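Local coordinates for outer membrane porin protein 32 (Delftia acidovorans, PDB 2FGQ) that forms anion-selective channels across the bacterial outer membrane as a homotrimeric porin, at residues A217-L222 and Y241-S246. Numbering follows the deposited sequence.
Sequences AKLSGL and YMLGAS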
ATOM      1  N   ALA A 217     -15.111 -29.236 -26.061  1.00 22.10           N
ATOM      2  CA  ALA A 217     -14.127 -28.217 -26.447  1.00 20.50           C
ATOM      3  C   ALA A 217     -14.835 -26.886 -26.583  1.00 19.78           C
ATOM      4  O   ALA A 217     -16.068 -26.836 -26.695  1.00 20.41           O
ATOM      5  CB  ALA A 217     -13.452 -28.573 -27.749  1.00 21.15           C
ATOM      6  N   LYS A 218     -14.062 -25.807 -26.581  1.00 17.83           N
ATOM      7  CA  LYS A 218     -14.602 -24.457 -26.779  1.00 17.54           C
ATOM      8  C   LYS A 218     -13.783 -23.783 -27.881  1.00 15.89           C
ATOM      9  O   LYS A 218     -12.563 -23.927 -27.923  1.00 16.64           O
ATOM     10  CB  LYS A 218     -14.514 -23.677 -25.471  1.00 17.80           C
ATOM     11  CG  LYS A 218     -14.916 -22.226 -25.557  1.00 20.07           C
ATOM     12  CD  LYS A 218     -14.984 -21.571 -24.165  1.00 22.01           C
ATOM     13  CE  LYS A 218     -15.557 -20.178 -24.272  1.00 25.25           C
ATOM     14  NZ  LYS A 218     -15.501 -19.434 -22.947  1.00 25.47           N
ATOM     15  N   LEU A 219     -14.460 -23.080 -28.765  1.00 15.85           N
ATOM     16  CA  LEU A 219     -13.823 -22.304 -29.815  1.00 16.45           C
ATOM     17  C   LEU A 219     -14.130 -20.835 -29.549  1.00 16.69           C
ATOM     18  O   LEU A 219     -15.259 -20.483 -29.221  1.00 16.48           O
ATOM     19  CB  LEU A 219     -14.422 -22.715 -31.163  1.00 18.26           C
ATOM     20  CG  LEU A 219     -13.823 -22.087 -32.412  1.00 22.40           C
ATOM     21  CD1 LEU A 219     -12.357 -22.528 -32.674  1.00 25.41           C
ATOM     22  CD2 LEU A 219     -14.762 -22.449 -33.589  1.00 27.42           C
ATOM     23  N   SER A 220     -13.131 -19.979 -29.739  1.00 15.70           N
ATOM     24  CA  SER A 220     -13.285 -18.564 -29.419  1.00 16.64           C
ATOM     25  C   SER A 220     -12.481 -17.719 -30.409  1.00 17.22           C
ATOM     26  O   SER A 220     -11.421 -18.112 -30.808  1.00 16.90           O
ATOM     27  CB  SER A 220     -12.773 -18.336 -27.997  1.00 17.87           C
ATOM     28  OG  SER A 220     -13.186 -17.056 -27.539  1.00 19.46           O
ATOM     29  N   GLY A 221     -13.027 -16.588 -30.827  1.00 18.63           N
ATOM     30  CA  GLY A 221     -12.375 -15.676 -31.743  1.00 19.17           C
ATOM     31  C   GLY A 221     -12.635 -14.205 -31.393  1.00 19.56           C
ATOM     32  O   GLY A 221     -13.633 -13.845 -30.752  1.00 20.37           O
ATOM     33  N   LEU A 222     -11.711 -13.346 -31.819  1.00 18.83           N
ATOM     34  CA  LEU A 222     -11.770 -11.907 -31.504  1.00 17.72           C
ATOM     35  C   LEU A 222     -11.157 -11.205 -32.736  1.00 16.97           C
ATOM     36  O   LEU A 222     -10.133 -11.652 -33.264  1.00 15.88           O
ATOM     37  CB  LEU A 222     -10.903 -11.579 -30.282  1.00 21.12           C
ATOM     38  CG  LEU A 222     -11.402 -11.429 -28.828  1.00 21.61           C
ATOM     39  CD1 LEU A 222     -10.243 -11.276 -27.854  1.00 27.04           C
ATOM     40  CD2 LEU A 222     -12.334 -10.235 -28.623  1.00 17.77           C
ATOM     41  N   TYR A 241      -6.195  -9.890 -34.511  1.00 13.88           N
ATOM     42  CA  TYR A 241      -7.060 -11.043 -34.756  1.00 14.27           C
ATOM     43  C   TYR A 241      -6.629 -12.200 -33.872  1.00 14.40           C
ATOM     44  O   TYR A 241      -5.447 -12.379 -33.639  1.00 14.52           O
ATOM     45  CB  TYR A 241      -6.874 -11.537 -36.191  1.00 15.48           C
ATOM     46  CG  TYR A 241      -6.991 -10.504 -37.298  1.00 17.09           C
ATOM     47  CD1 TYR A 241      -5.951  -9.651 -37.602  1.00 16.19           C
ATOM     48  CD2 TYR A 241      -8.118 -10.438 -38.073  1.00 20.95           C
ATOM     49  CE1 TYR A 241      -6.046  -8.734 -38.629  1.00 18.86           C
ATOM     50  CE2 TYR A 241      -8.232  -9.507 -39.119  1.00 22.17           C
ATOM     51  CZ  TYR A 241      -7.181  -8.649 -39.377  1.00 20.51           C
ATOM     52  OH  TYR A 241      -7.252  -7.741 -40.417  1.00 23.23           O
ATOM     53  N   MET A 242      -7.577 -12.989 -33.380  1.00 13.77           N
ATOM     54  CA  MET A 242      -7.222 -14.164 -32.560  1.00 14.37           C
ATOM     55  C   MET A 242      -8.273 -15.252 -32.760  1.00 14.29           C
ATOM     56  O   MET A 242      -9.462 -14.958 -32.946  1.00 13.08           O
ATOM     57  CB  MET A 242      -7.130 -13.716 -31.099  1.00 16.55           C
ATOM     58  CG  MET A 242      -7.140 -14.704 -29.999  1.00 24.41           C
ATOM     59  SD  MET A 242      -8.462 -14.051 -28.727  1.00 29.95           S
ATOM     60  CE  MET A 242      -9.514 -15.385 -29.223  1.00 29.29           C
ATOM     61  N   LEU A 243      -7.794 -16.489 -32.781  1.00 13.46           N
ATOM     62  CA  LEU A 243      -8.631 -17.681 -32.798  1.00 13.96           C
ATOM     63  C   LEU A 243      -7.999 -18.675 -31.862  1.00 13.54           C
ATOM     64  O   LEU A 243      -6.791 -18.915 -31.918  1.00 14.37           O
ATOM     65  CB  LEU A 243      -8.694 -18.305 -34.205  1.00 16.15           C
ATOM     66  CG  LEU A 243      -9.746 -19.404 -34.405  1.00 21.12           C
ATOM     67  CD1 LEU A 243     -11.144 -18.941 -34.078  1.00 24.01           C
ATOM     68  CD2 LEU A 243      -9.731 -19.856 -35.851  1.00 24.31           C
ATOM     69  N   GLY A 244      -8.819 -19.252 -30.998  1.00 14.01           N
ATOM     70  CA  GLY A 244      -8.346 -20.249 -30.064  1.00 14.58           C
ATOM     71  C   GLY A 244      -9.338 -21.337 -29.770  1.00 14.35           C
ATOM     72  O   GLY A 244     -10.544 -21.223 -30.024  1.00 14.86           O
ATOM     73  N   ALA A 245      -8.811 -22.402 -29.191  1.00 14.80           N
ATOM     74  CA  ALA A 245      -9.622 -23.513 -28.734  1.00 15.86           C
ATOM     75  C   ALA A 245      -9.095 -24.031 -27.410  1.00 16.52           C
ATOM     76  O   ALA A 245      -7.898 -23.976 -27.144  1.00 16.81           O
ATOM     77  CB  ALA A 245      -9.621 -24.616 -29.738  1.00 17.21           C
ATOM     78  N   SER A 246      -9.997 -24.546 -26.601  1.00 16.67           N
ATOM     79  CA  SER A 246      -9.620 -25.209 -25.366  1.00 16.60           C
ATOM     80  C   SER A 246     -10.432 -26.490 -25.238  1.00 17.50           C
ATOM     81  O   SER A 246     -11.461 -26.648 -25.882  1.00 17.93           O
ATOM     82  CB  SER A 246      -9.875 -24.339 -24.142  1.00 17.45           C
ATOM     83  OG  SER A 246     -11.236 -23.965 -24.029  1.00 18.75           O
TER
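Lys218, Ser220 and Leu222 pair with Ser246, Gly244 and Met242 in three antiparallel hydrogen-bonded pairs, each closed by two reciprocal N-H...O bonds. Gly244 N to Ser220 O is the straightest, 2.8 Å with 166° at the hydrogen; Leu222 N reaches Met242 O at 3.0 Å, from out of the carbonyl plane. All six N-H groups and all six carbonyl oxygens of these residues are thereby satisfied within the hairpin, while Leu219 and Gly221 make backbone hydrogen bonds with Tyr212 and Ala210, and Leu243 and Ala245 with Tyr259 and Leu257, on the flanking strands. Several oxygens also receive a CA-H, as Met242 O does from Gly221 CA at 3.2 Å. Ser220 OG finds its partner in the backbone oxygen of Tyr104.

On that same face the Met242 chain bends at chi2 (-131°) and again at chi3, bringing SD to 3.4 Å from Leu222 CD1 and laying CE over the strand, 3.7 Å from Ser220 O. Phe115 touches both side chains. With an alanine in place of Met242, Leu222 CD1 is likely to lose its sulfur neighbour and a gap to open beside Ser220 O. On the other face, the exposed Leu219 and Leu243 meet methyl to methyl, CD1 to CD1 at 4.0 Å. Strand axes 4.7 Å apart at 173° fit neighbouring strands of an antiparallel hairpin, here 218-230 with 235-249, in the wall of the 16-stranded porin barrel.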